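Local coordinates for fat acid-binding protein (PDB 3NYI), which probably serves as a fatty-acid-binding protein of the DegV family, and holds one stearic acid molecule in its interior, at residues T91-F96 / V121-Q126; T65-V70 / Y100-N105; N127-A132 / A162-T167. One frame throughout, in Å; residues are numbered along the deposited sequence.

In the fold
The three contacts follow the bound stearic acid in the order 2, 1, 3, from its carboxylate to its methyl end. Along the chain, interactions 1 and 2 interlock: 65-70 comes first, then 91-96, 100-105 and 121-126. Interaction 3 begins immediately afterwards at 127 and closes at 162-167. Centre to centre, interactions 1 and 2 lie about 11 Å apart, 1 and 3 about 12 Å, and 2 and 3 about 21 Å. Interactions 1 and 2 reach the same mixed sheet, with Y100 of helix 99-113 packed on T91, T94 and D123. Interactions 1 and 3 touch through Q126 and I92, while 2 and 3 do not meet. The ligand runs from the first sheet (carboxylate, T65) to the second (methyl end, strand 163-167).

Interaction 1 (T91-F96 / V121-Q126); sequences TITTLF and VIDSKQ. With STE (stearic acid), chain C.
The D123 carboxylate is gripped across its faces: T94 N and K125 N reach OD1 from opposite sides of its plane. T94 N lies 3.1 Å from D123 OD1, and the T94 hydroxyl donates in turn, OG1 to D123 OD2 at 3.0 Å, again from above the plane. Such gripping probably fixes the rotation of the group, which CG, anti to the backbone N (chi1 173°), carries over to T94. A water donates to both D123 OD2 and T93 OG1; the latter also bonds to G202 O and accepts from L95 N in an ST turn. The other flat group, the F96 ring, has T93 CG2 3.3 Å above one face and stearic acid C7 on the opposite face, both offset toward the rim.

Further down, T91 and D123 form a parallel bridge. T91 N bonds to I122 O (3.0 Å), and T91 O takes two donors from opposite faces of its plane: S124 N, and S124 OG at 2.7 Å. The same S124 OG accepts from Q126 N, an ST turn. Past the bridge, T93 N reaches Q126 O at 2.9 Å, in the carbonyl plane, so the two segments stay joined there.

Strand 87-91 sits between strands 6-10 and 119-123 of a mixed sheet, with Y100 of helix 99-113 against T91, T94 and D123, and Q131 and L134 of helix 128-143 against S124.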
loop_
_atom_site.group_PDB
_atom_site.type_symbol
_atom_site.label_atom_id
_atom_site.label_comp_id
_atom_site.label_asym_id
_atom_site.label_seq_id
_atom_site.Cartn_x
_atom_site.Cartn_y
_atom_site.Cartn_z
ATOM N N THR A 91 -4.285 -5.732 6.168
ATOM C CA THR A 91 -5.187 -5.104 5.218
ATOM C C THR A 91 -4.808 -3.654 5.045
ATOM O O THR A 91 -4.085 -3.076 5.869
ATOM C CB THR A 91 -6.662 -5.140 5.686
ATOM O OG1 THR A 91 -6.830 -4.268 6.807
ATOM C CG2 THR A 91 -7.063 -6.537 6.094
ATOM N N ILE A 92 -5.313 -3.074 3.966
ATOM C CA ILE A 92 -5.189 -1.643 3.735
ATOM C C ILE A 92 -5.827 -0.897 4.922
ATOM O O ILE A 92 -6.703 -1.443 5.609
ATOM C CB ILE A 92 -5.892 -1.277 2.402
ATOM C CG1 ILE A 92 -5.525 0.143 1.937
ATOM C CG2 ILE A 92 -7.430 -1.454 2.532
ATOM C CD1 ILE A 92 -6.091 0.503 0.523
ATOM N N THR A 93 -5.391 0.339 5.169
ATOM C CA THR A 93 -5.977 1.166 6.232
ATOM C C THR A 93 -7.509 1.176 6.233
ATOM O O THR A 93 -8.144 1.303 5.189
ATOM C CB THR A 93 -5.479 2.631 6.176
ATOM O OG1 THR A 93 -6.194 3.414 7.140
ATOM C CG2 THR A 93 -5.688 3.225 4.796
ATOM N N THR A 94 -8.098 1.046 7.421
ATOM C CA THR A 94 -9.552 1.044 7.558
ATOM C C THR A 94 -10.150 2.367 7.132
ATOM O O THR A 94 -11.346 2.450 6.880
ATOM C CB THR A 94 -9.993 0.826 9.016
ATOM O OG1 THR A 94 -9.250 1.711 9.863
ATOM C CG2 THR A 94 -9.743 -0.587 9.439
ATOM N N LEU A 95 -9.329 3.412 7.093
ATOM C CA LEU A 95 -9.817 4.725 6.653
ATOM C C LEU A 95 -10.035 4.824 5.141
ATOM O O LEU A 95 -10.670 5.775 4.693
ATOM C CB LEU A 95 -8.892 5.862 7.153
ATOM C CG LEU A 95 -8.809 5.954 8.683
ATOM C CD1 LEU A 95 -7.797 7.021 9.156
ATOM C CD2 LEU A 95 -10.187 6.223 9.268
ATOM N N PHE A 96 -9.510 3.869 4.357
ATOM C CA PHE A 96 -9.721 3.866 2.904
ATOM C C PHE A 96 -10.739 2.809 2.464
ATOM O O PHE A 96 -11.315 2.919 1.393
ATOM C CB PHE A 96 -8.439 3.560 2.108
ATOM C CG PHE A 96 -7.379 4.636 2.176
ATOM C CD1 PHE A 96 -7.661 5.888 2.695
ATOM C CD2 PHE A 96 -6.105 4.394 1.660
ATOM C CE1 PHE A 96 -6.665 6.877 2.754
ATOM C CE2 PHE A 96 -5.121 5.371 1.708
ATOM C CZ PHE A 96 -5.406 6.611 2.258
ATOM N N VAL A 121 -5.843 -10.531 12.668
ATOM C CA VAL A 121 -6.138 -9.607 11.567
ATOM C C VAL A 121 -5.617 -8.233 11.959
ATOM O O VAL A 121 -5.926 -7.730 13.038
ATOM C CB VAL A 121 -7.652 -9.536 11.255
ATOM C CG1 VAL A 121 -7.941 -8.493 10.161
ATOM C CG2 VAL A 121 -8.167 -10.907 10.832
ATOM N N ILE A 122 -4.803 -7.645 11.089
ATOM C CA ILE A 122 -4.186 -6.361 11.370
ATOM C C ILE A 122 -4.589 -5.281 10.371
ATOM O O ILE A 122 -4.369 -5.424 9.164
ATOM C CB ILE A 122 -2.646 -6.480 11.354
ATOM C CG1 ILE A 122 -2.165 -7.470 12.428
ATOM C CG2 ILE A 122 -1.993 -5.094 11.500
ATOM C CD1 ILE A 122 -0.723 -7.889 12.248
ATOM N N ASP A 123 -5.176 -4.205 10.885
ATOM C CA ASP A 123 -5.325 -2.951 10.136
ATOM C C ASP A 123 -3.936 -2.327 9.991
ATOM O O ASP A 123 -3.413 -1.721 10.929
ATOM C CB ASP A 123 -6.248 -2.003 10.921
ATOM C CG ASP A 123 -6.342 -0.598 10.307
ATOM O OD1 ASP A 123 -5.906 -0.378 9.155
ATOM O OD2 ASP A 123 -6.862 0.302 11.004
ATOM N N SER A 124 -3.320 -2.481 8.829
ATOM C CA SER A 124 -1.944 -2.010 8.657
ATOM C C SER A 124 -1.778 -0.501 8.867
ATOM O O SER A 124 -0.683 -0.043 9.195
ATOM C CB SER A 124 -1.414 -2.377 7.264
ATOM O OG SER A 124 -1.900 -1.490 6.268
ATOM N N LYS A 125 -2.866 0.246 8.670
ATOM C CA LYS A 125 -2.870 1.709 8.627
ATOM C C LYS A 125 -2.045 2.250 7.463
ATOM O O LYS A 125 -1.722 3.436 7.424
ATOM C CB LYS A 125 -2.375 2.330 9.961
ATOM C CG LYS A 125 -3.113 1.790 11.180
ATOM C CD LYS A 125 -2.761 2.542 12.463
ATOM C CE LYS A 125 -3.304 3.966 12.434
ATOM N NZ LYS A 125 -3.088 4.684 13.737
ATOM N N GLN A 126 -1.714 1.382 6.514
ATOM C CA GLN A 126 -0.920 1.779 5.354
ATOM C C GLN A 126 -1.647 1.466 4.038
ATOM O O GLN A 126 -2.831 1.090 4.019
ATOM C CB GLN A 126 0.402 1.002 5.352
ATOM C CG GLN A 126 1.068 0.863 6.720
ATOM C CD GLN A 126 1.377 2.208 7.397
ATOM O OE1 GLN A 126 1.686 3.197 6.738
ATOM N NE2 GLN A 126 1.299 2.231 8.733
HETATM C C1 STE C . -12.240 -0.440 -1.705
HETATM O O1 STE C . -12.604 -0.838 -0.641
HETATM O O2 STE C . -13.051 -0.215 -2.555
HETATM C C2 STE C . -10.768 -0.006 -1.895
HETATM C C3 STE C . -10.632 1.532 -1.765
HETATM C C4 STE C . -9.176 1.964 -2.069
HETATM C C5 STE C . -8.947 3.449 -1.708
HETATM C C6 STE C . -7.503 3.863 -2.075
HETATM C C7 STE C . -7.273 5.374 -1.821
HETATM C C8 STE C . -5.772 5.686 -2.057
HETATM C C9 STE C . -5.473 7.188 -1.844
HETATM C C10 STE C . -3.980 7.451 -2.183
HETATM C C11 STE C . -3.121 6.953 -1.019
HETATM C C12 STE C . -1.946 6.027 -1.410
HETATM C C13 STE C . -1.439 6.191 -2.852
HETATM C C14 STE C . 0.111 6.254 -2.771
HETATM C C15 STE C . 0.752 6.018 -4.158
HETATM C C16 STE C . 2.237 6.456 -4.094
HETATM C C17 STE C . 3.107 5.281 -3.598
HETATM C C18 STE C . 4.610 5.631 -3.689
HETATM O O HOH W 1 -6.117 3.081 9.883
#

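Interaction 2 (T65-V70 / Y100-N105); sequences TSLPSV and YNSAIN. With STE (stearic acid), chain C.
S102, on helix 99-113, points toward the loop 67-69 and the start of helix 70-81, and meets them atom by atom. Its CB rests 3.4 Å from P68 O and 4.1 Å from V70 N. From there OG, anti to the carbonyl carbon and beside the backbone N (chi1 -64°), lies 3.1 Å from P68 O, a reach at which it can donate. That proton is not committed, because G98 O, just before the start of helix 99-113, is a second, weak acceptor within reach. L67 comes alongside as well, its CD1 3.3 Å from S102 OG, so the hydroxyl has the P68 carbonyl and the L67 methyl as neighbours, roughly at right angles to each other.

V70 extends the contact down the helix. Its CG2 meets S102 O, and also touches N105 CB at 3.8 Å, while its CG1 approaches the backbone of N105. V70 opens helix 70-81, for which S69 holds the N-cap position; S69 OG bonds to S72 OG. From that helix Y73 leans against P68, S102 and A103.

Before the loop, in strand 64-66, T65 OG1 donates to stearic acid O2 at 2.8 Å and is itself hydrogen-bonded to H279 NE2, and L67 CB comes within 3.7 Å of stearic acid O1. T65 and S97, whose OG also bonds to the ligand, hold the stearic acid carboxylate here, consistent with the lipid binding assigned to the DegV family.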
loop_
_atom_site.group_PDB
_atom_site.type_symbol
_atom_site.label_atom_id
_atom_site.label_comp_id
_atom_site.label_asym_id
_atom_site.label_seq_id
_atom_site.Cartn_x
_atom_site.Cartn_y
_atom_site.Cartn_z
ATOM N N THR A 65 -13.443 0.483 -7.325
ATOM C CA THR A 65 -12.844 -0.639 -6.613
ATOM C C THR A 65 -13.897 -1.234 -5.708
ATOM O O THR A 65 -14.899 -0.589 -5.379
ATOM C CB THR A 65 -11.672 -0.191 -5.703
ATOM O OG1 THR A 65 -12.108 0.906 -4.889
ATOM C CG2 THR A 65 -10.484 0.246 -6.527
ATOM N N SER A 66 -13.644 -2.457 -5.268
ATOM C CA SER A 66 -14.513 -3.093 -4.307
ATOM C C SER A 66 -13.655 -3.910 -3.352
ATOM O O SER A 66 -12.711 -4.575 -3.779
ATOM C CB SER A 66 -15.517 -3.988 -5.046
ATOM O OG SER A 66 -16.429 -4.560 -4.141
ATOM N N LEU A 67 -13.965 -3.814 -2.057
ATOM C CA LEU A 67 -13.290 -4.579 -1.013
ATOM C C LEU A 67 -13.428 -6.091 -1.252
ATOM O O LEU A 67 -14.357 -6.520 -1.939
ATOM C CB LEU A 67 -13.895 -4.199 0.346
ATOM C CG LEU A 67 -15.292 -4.767 0.646
ATOM C CD1 LEU A 67 -15.699 -4.426 2.075
ATOM C CD2 LEU A 67 -16.363 -4.295 -0.342
ATOM N N PRO A 68 -12.524 -6.911 -0.673
ATOM C CA PRO A 68 -12.691 -8.361 -0.881
ATOM C C PRO A 68 -13.897 -8.846 -0.104
ATOM O O PRO A 68 -14.221 -8.260 0.936
ATOM C CB PRO A 68 -11.424 -8.974 -0.258
ATOM C CG PRO A 68 -10.458 -7.787 -0.046
ATOM C CD PRO A 68 -11.370 -6.602 0.197
ATOM N N SER A 69 -14.558 -9.893 -0.592
ATOM C CA SER A 69 -15.732 -10.410 0.087
ATOM C C SER A 69 -15.274 -11.111 1.355
ATOM O O SER A 69 -14.177 -11.653 1.397
ATOM C CB SER A 69 -16.462 -11.426 -0.811
ATOM O OG SER A 69 -15.655 -12.580 -0.993
ATOM N N VAL A 70 -16.130 -11.128 2.369
ATOM C CA VAL A 70 -15.897 -11.964 3.546
ATOM C C VAL A 70 -15.545 -13.426 3.171
ATOM O O VAL A 70 -14.650 -14.030 3.765
ATOM C CB VAL A 70 -17.136 -11.968 4.460
ATOM C CG1 VAL A 70 -16.980 -12.991 5.580
ATOM C CG2 VAL A 70 -17.407 -10.578 5.011
ATOM N N TYR A 100 -10.490 -4.452 5.976
ATOM C CA TYR A 100 -10.210 -4.940 7.312
ATOM C C TYR A 100 -11.439 -5.578 7.944
ATOM O O TYR A 100 -11.363 -6.651 8.549
ATOM C CB TYR A 100 -9.711 -3.775 8.192
ATOM C CG TYR A 100 -9.610 -4.087 9.666
ATOM C CD1 TYR A 100 -8.497 -4.740 10.186
ATOM C CD2 TYR A 100 -10.614 -3.687 10.555
ATOM C CE1 TYR A 100 -8.399 -5.016 11.540
ATOM C CE2 TYR A 100 -10.523 -3.957 11.915
ATOM C CZ TYR A 100 -9.411 -4.625 12.399
ATOM O OH TYR A 100 -9.300 -4.885 13.746
ATOM N N ASN A 101 -12.582 -4.921 7.823
ATOM C CA ASN A 101 -13.762 -5.463 8.475
ATOM C C ASN A 101 -14.327 -6.712 7.789
ATOM O O ASN A 101 -14.976 -7.529 8.437
ATOM C CB ASN A 101 -14.823 -4.388 8.701
ATOM C CG ASN A 101 -14.584 -3.627 10.008
ATOM O OD1 ASN A 101 -14.683 -4.195 11.108
ATOM N ND2 ASN A 101 -14.223 -2.375 9.890
ATOM N N SER A 102 -14.059 -6.868 6.496
ATOM C CA SER A 102 -14.378 -8.145 5.842
ATOM C C SER A 102 -13.537 -9.253 6.441
ATOM O O SER A 102 -14.023 -10.352 6.701
ATOM C CB SER A 102 -14.144 -8.087 4.330
ATOM O OG SER A 102 -15.015 -7.155 3.743
ATOM N N ALA A 103 -12.259 -8.958 6.693
ATOM C CA ALA A 103 -11.377 -9.978 7.242
ATOM C C ALA A 103 -11.772 -10.324 8.677
ATOM O O ALA A 103 -11.658 -11.471 9.100
ATOM C CB ALA A 103 -9.896 -9.520 7.181
ATOM N N ILE A 104 -12.214 -9.328 9.437
ATOM C CA ILE A 104 -12.674 -9.582 10.799
ATOM C C ILE A 104 -13.894 -10.507 10.762
ATOM O O ILE A 104 -13.978 -11.492 11.506
ATOM C CB ILE A 104 -13.061 -8.278 11.529
ATOM C CG1 ILE A 104 -11.810 -7.450 11.840
ATOM C CG2 ILE A 104 -13.767 -8.611 12.838
ATOM C CD1 ILE A 104 -10.818 -8.165 12.719
ATOM N N ASN A 105 -14.850 -10.182 9.905
ATOM C CA ASN A 105 -16.015 -11.062 9.757
ATOM C C ASN A 105 -15.621 -12.463 9.298
ATOM O O ASN A 105 -16.217 -13.448 9.720
ATOM C CB ASN A 105 -17.077 -10.454 8.844
ATOM C CG ASN A 105 -17.959 -9.449 9.575
ATOM O OD1 ASN A 105 -17.488 -8.713 10.447
ATOM N ND2 ASN A 105 -19.244 -9.426 9.237
HETATM C C1 STE C . -12.240 -0.440 -1.705
HETATM O O1 STE C . -12.604 -0.838 -0.641
HETATM O O2 STE C . -13.051 -0.215 -2.555
HETATM C C2 STE C . -10.768 -0.006 -1.895
HETATM C C3 STE C . -10.632 1.532 -1.765
HETATM C C4 STE C . -9.176 1.964 -2.069
HETATM C C5 STE C . -8.947 3.449 -1.708
HETATM C C6 STE C . -7.503 3.863 -2.075
HETATM C C7 STE C . -7.273 5.374 -1.821
HETATM C C8 STE C . -5.772 5.686 -2.057
HETATM C C9 STE C . -5.473 7.188 -1.844
HETATM C C10 STE C . -3.980 7.451 -2.183
HETATM C C11 STE C . -3.121 6.953 -1.019
HETATM C C12 STE C . -1.946 6.027 -1.410
HETATM C C13 STE C . -1.439 6.191 -2.852
HETATM C C14 STE C . 0.111 6.254 -2.771
HETATM C C15 STE C . 0.752 6.018 -4.158
HETATM C C16 STE C . 2.237 6.456 -4.094
HETATM C C17 STE C . 3.107 5.281 -3.598
HETATM C C18 STE C . 4.610 5.631 -3.689
#

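Interaction 3 (N127-A132 / A162-T167); sequences NTVTQA and ARIFFT. With STE (stearic acid), chain C.
I164 and T130 carry this helix-on-strand packing in the DegV fold, in which the start of helix 128-143 lies on strand 163-167 of the second sheet. Helix 128-132 and strand 163-167 run roughly antiparallel (153°), their axes 8.0 Å apart at closest approach.

T130 faces the strand with both branches. Its methyl CG2 presses on the backbone, 3.2 Å from R163 O, and reaches A162 CB at 3.8 Å. Its OG1 sits over the ethyl arm of I164, 3.3 Å from CG1, and is also within reach of N127 O, with Q126 OE1 as a weak alternative partner.

I164 answers with an extended arm: chi1 -50° puts CG1 beside the backbone N, and the extended chi2 (179°) carries CD1 on to N127 O and toward T128 CG2. The side chains of V129 and I164 pass each other head to tail, with V129 CG1 4.0 Å from I164 CG1. The remaining methyl of I164, CG2, turns to the ligand, so this isoleucine both seats the helix and touches the fatty acid.

Beyond the contact, the F166 ring lies flat under the chain, with stearic acid C14 3.5 Å above the centre of one face. An alanine in place of F166 would probably leave the far part of the acyl tail, C13 to C16, without that broad face, opening a gap and letting the chain shift.

From the helix side, T128 CG2 and V129 CG1 touch the tail too, and N127 ND2, hydrogen-bonded to S276 OG, comes to 3.3 Å from stearic acid C12.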
loop_
_atom_site.group_PDB
_atom_site.type_symbol
_atom_site.label_atom_id
_atom_site.label_comp_id
_atom_site.label_asym_id
_atom_site.label_seq_id
_atom_site.Cartn_x
_atom_site.Cartn_y
_atom_site.Cartn_z
ATOM N N ASN A 127 -0.911 1.610 2.944
ATOM C CA ASN A 127 -1.400 1.240 1.614
ATOM C C ASN A 127 -0.171 1.068 0.749
ATOM O O ASN A 127 0.912 1.597 1.076
ATOM C CB ASN A 127 -2.285 2.358 1.050
ATOM C CG ASN A 127 -2.882 2.023 -0.302
ATOM O OD1 ASN A 127 -2.975 0.851 -0.691
ATOM N ND2 ASN A 127 -3.277 3.067 -1.046
ATOM N N THR A 128 -0.326 0.326 -0.342
ATOM C CA THR A 128 0.737 0.162 -1.333
ATOM C C THR A 128 2.139 0.090 -0.677
ATOM O O THR A 128 2.364 -0.783 0.179
ATOM C CB THR A 128 0.608 1.198 -2.527
ATOM O OG1 THR A 128 1.653 0.992 -3.491
ATOM C CG2 THR A 128 0.588 2.677 -2.044
ATOM N N VAL A 129 3.065 0.966 -1.072
ATOM C CA VAL A 129 4.465 0.840 -0.621
ATOM C C VAL A 129 4.637 0.662 0.914
ATOM O O VAL A 129 5.460 -0.142 1.344
ATOM C CB VAL A 129 5.387 1.972 -1.188
ATOM C CG1 VAL A 129 4.997 3.341 -0.614
ATOM C CG2 VAL A 129 6.899 1.666 -0.937
ATOM N N THR A 130 3.879 1.402 1.730
ATOM C CA THR A 130 4.074 1.293 3.175
ATOM C C THR A 130 3.394 0.055 3.730
ATOM O O THR A 130 3.781 -0.440 4.755
ATOM C CB THR A 130 3.611 2.535 3.981
ATOM O OG1 THR A 130 2.386 3.035 3.441
ATOM C CG2 THR A 130 4.693 3.665 3.972
ATOM N N GLN A 131 2.348 -0.433 3.063
ATOM C CA GLN A 131 1.793 -1.696 3.459
ATOM C C GLN A 131 2.806 -2.785 3.136
ATOM O O GLN A 131 3.012 -3.690 3.939
ATOM C CB GLN A 131 0.459 -1.966 2.733
ATOM C CG GLN A 131 -0.324 -3.139 3.315
ATOM C CD GLN A 131 -1.693 -3.237 2.648
ATOM O OE1 GLN A 131 -2.188 -2.248 2.101
ATOM N NE2 GLN A 131 -2.298 -4.422 2.677
ATOM N N ALA A 132 3.448 -2.701 1.968
ATOM C CA ALA A 132 4.521 -3.648 1.629
ATOM C C ALA A 132 5.707 -3.570 2.624
ATOM O O ALA A 132 6.234 -4.603 3.077
ATOM C CB ALA A 132 5.001 -3.406 0.202
ATOM N N ALA A 162 5.757 4.820 9.611
ATOM C CA ALA A 162 5.619 4.714 8.170
ATOM C C ALA A 162 5.145 6.013 7.531
ATOM O O ALA A 162 4.277 6.705 8.077
ATOM C CB ALA A 162 4.630 3.533 7.791
ATOM N N ARG A 163 5.689 6.338 6.359
ATOM C CA ARG A 163 5.211 7.493 5.588
ATOM C C ARG A 163 5.214 7.174 4.102
ATOM O O ARG A 163 6.126 6.505 3.617
ATOM C CB ARG A 163 6.130 8.708 5.757
ATOM C CG ARG A 163 6.213 9.319 7.151
ATOM C CD ARG A 163 4.877 9.954 7.544
ATOM N NE ARG A 163 5.010 10.671 8.810
ATOM C CZ ARG A 163 4.923 10.105 10.001
ATOM N NH1 ARG A 163 4.686 8.799 10.099
ATOM N NH2 ARG A 163 5.071 10.844 11.096
ATOM N N ILE A 164 4.236 7.700 3.368
ATOM C CA ILE A 164 4.375 7.777 1.923
ATOM C C ILE A 164 4.447 9.237 1.544
ATOM O O ILE A 164 3.655 10.045 2.030
ATOM C CB ILE A 164 3.169 7.164 1.137
ATOM C CG1 ILE A 164 2.827 5.765 1.631
ATOM C CG2 ILE A 164 3.507 7.137 -0.362
ATOM C CD1 ILE A 164 1.618 5.118 0.889
ATOM N N PHE A 165 5.379 9.569 0.662
ATOM C CA PHE A 165 5.485 10.908 0.109
ATOM C C PHE A 165 5.315 10.780 -1.393
ATOM O O PHE A 165 6.071 10.066 -2.040
ATOM C CB PHE A 165 6.871 11.488 0.426
ATOM C CG PHE A 165 7.171 11.549 1.891
ATOM C CD1 PHE A 165 6.602 12.540 2.677
ATOM C CD2 PHE A 165 7.996 10.601 2.494
ATOM C CE1 PHE A 165 6.861 12.601 4.054
ATOM C CE2 PHE A 165 8.259 10.656 3.860
ATOM C CZ PHE A 165 7.685 11.662 4.640
ATOM N N PHE A 166 4.321 11.447 -1.959
ATOM C CA PHE A 166 4.022 11.194 -3.367
ATOM C C PHE A 166 3.280 12.310 -4.047
ATOM O O PHE A 166 2.824 13.262 -3.397
ATOM C CB PHE A 166 3.270 9.866 -3.544
ATOM C CG PHE A 166 1.863 9.851 -2.985
ATOM C CD1 PHE A 166 0.765 9.834 -3.848
ATOM C CD2 PHE A 166 1.633 9.799 -1.610
ATOM C CE1 PHE A 166 -0.546 9.789 -3.362
ATOM C CE2 PHE A 166 0.320 9.752 -1.109
ATOM C CZ PHE A 166 -0.772 9.735 -1.993
ATOM N N THR A 167 3.171 12.190 -5.367
ATOM C CA THR A 167 2.357 13.111 -6.134
ATOM C C THR A 167 1.521 12.329 -7.151
ATOM O O THR A 167 1.736 11.135 -7.347
ATOM C CB THR A 167 3.224 14.196 -6.811
ATOM O OG1 THR A 167 2.384 15.248 -7.302
ATOM C CG2 THR A 167 4.064 13.608 -7.950
HETATM C C1 STE C . -12.240 -0.440 -1.705
HETATM O O1 STE C . -12.604 -0.838 -0.641
HETATM O O2 STE C . -13.051 -0.215 -2.555
HETATM C C2 STE C . -10.768 -0.006 -1.895
HETATM C C3 STE C . -10.632 1.532 -1.765
HETATM C C4 STE C . -9.176 1.964 -2.069
HETATM C C5 STE C . -8.947 3.449 -1.708
HETATM C C6 STE C . -7.503 3.863 -2.075
HETATM C C7 STE C . -7.273 5.374 -1.821
HETATM C C8 STE C . -5.772 5.686 -2.057
HETATM C C9 STE C . -5.473 7.188 -1.844
HETATM C C10 STE C . -3.980 7.451 -2.183
HETATM C C11 STE C . -3.121 6.953 -1.019
HETATM C C12 STE C . -1.946 6.027 -1.410
HETATM C C13 STE C . -1.439 6.191 -2.852
HETATM C C14 STE C . 0.111 6.254 -2.771
HETATM C C15 STE C . 0.752 6.018 -4.158
HETATM C C16 STE C . 2.237 6.456 -4.094
HETATM C C17 STE C . 3.107 5.281 -3.598
HETATM C C18 STE C . 4.610 5.631 -3.689
#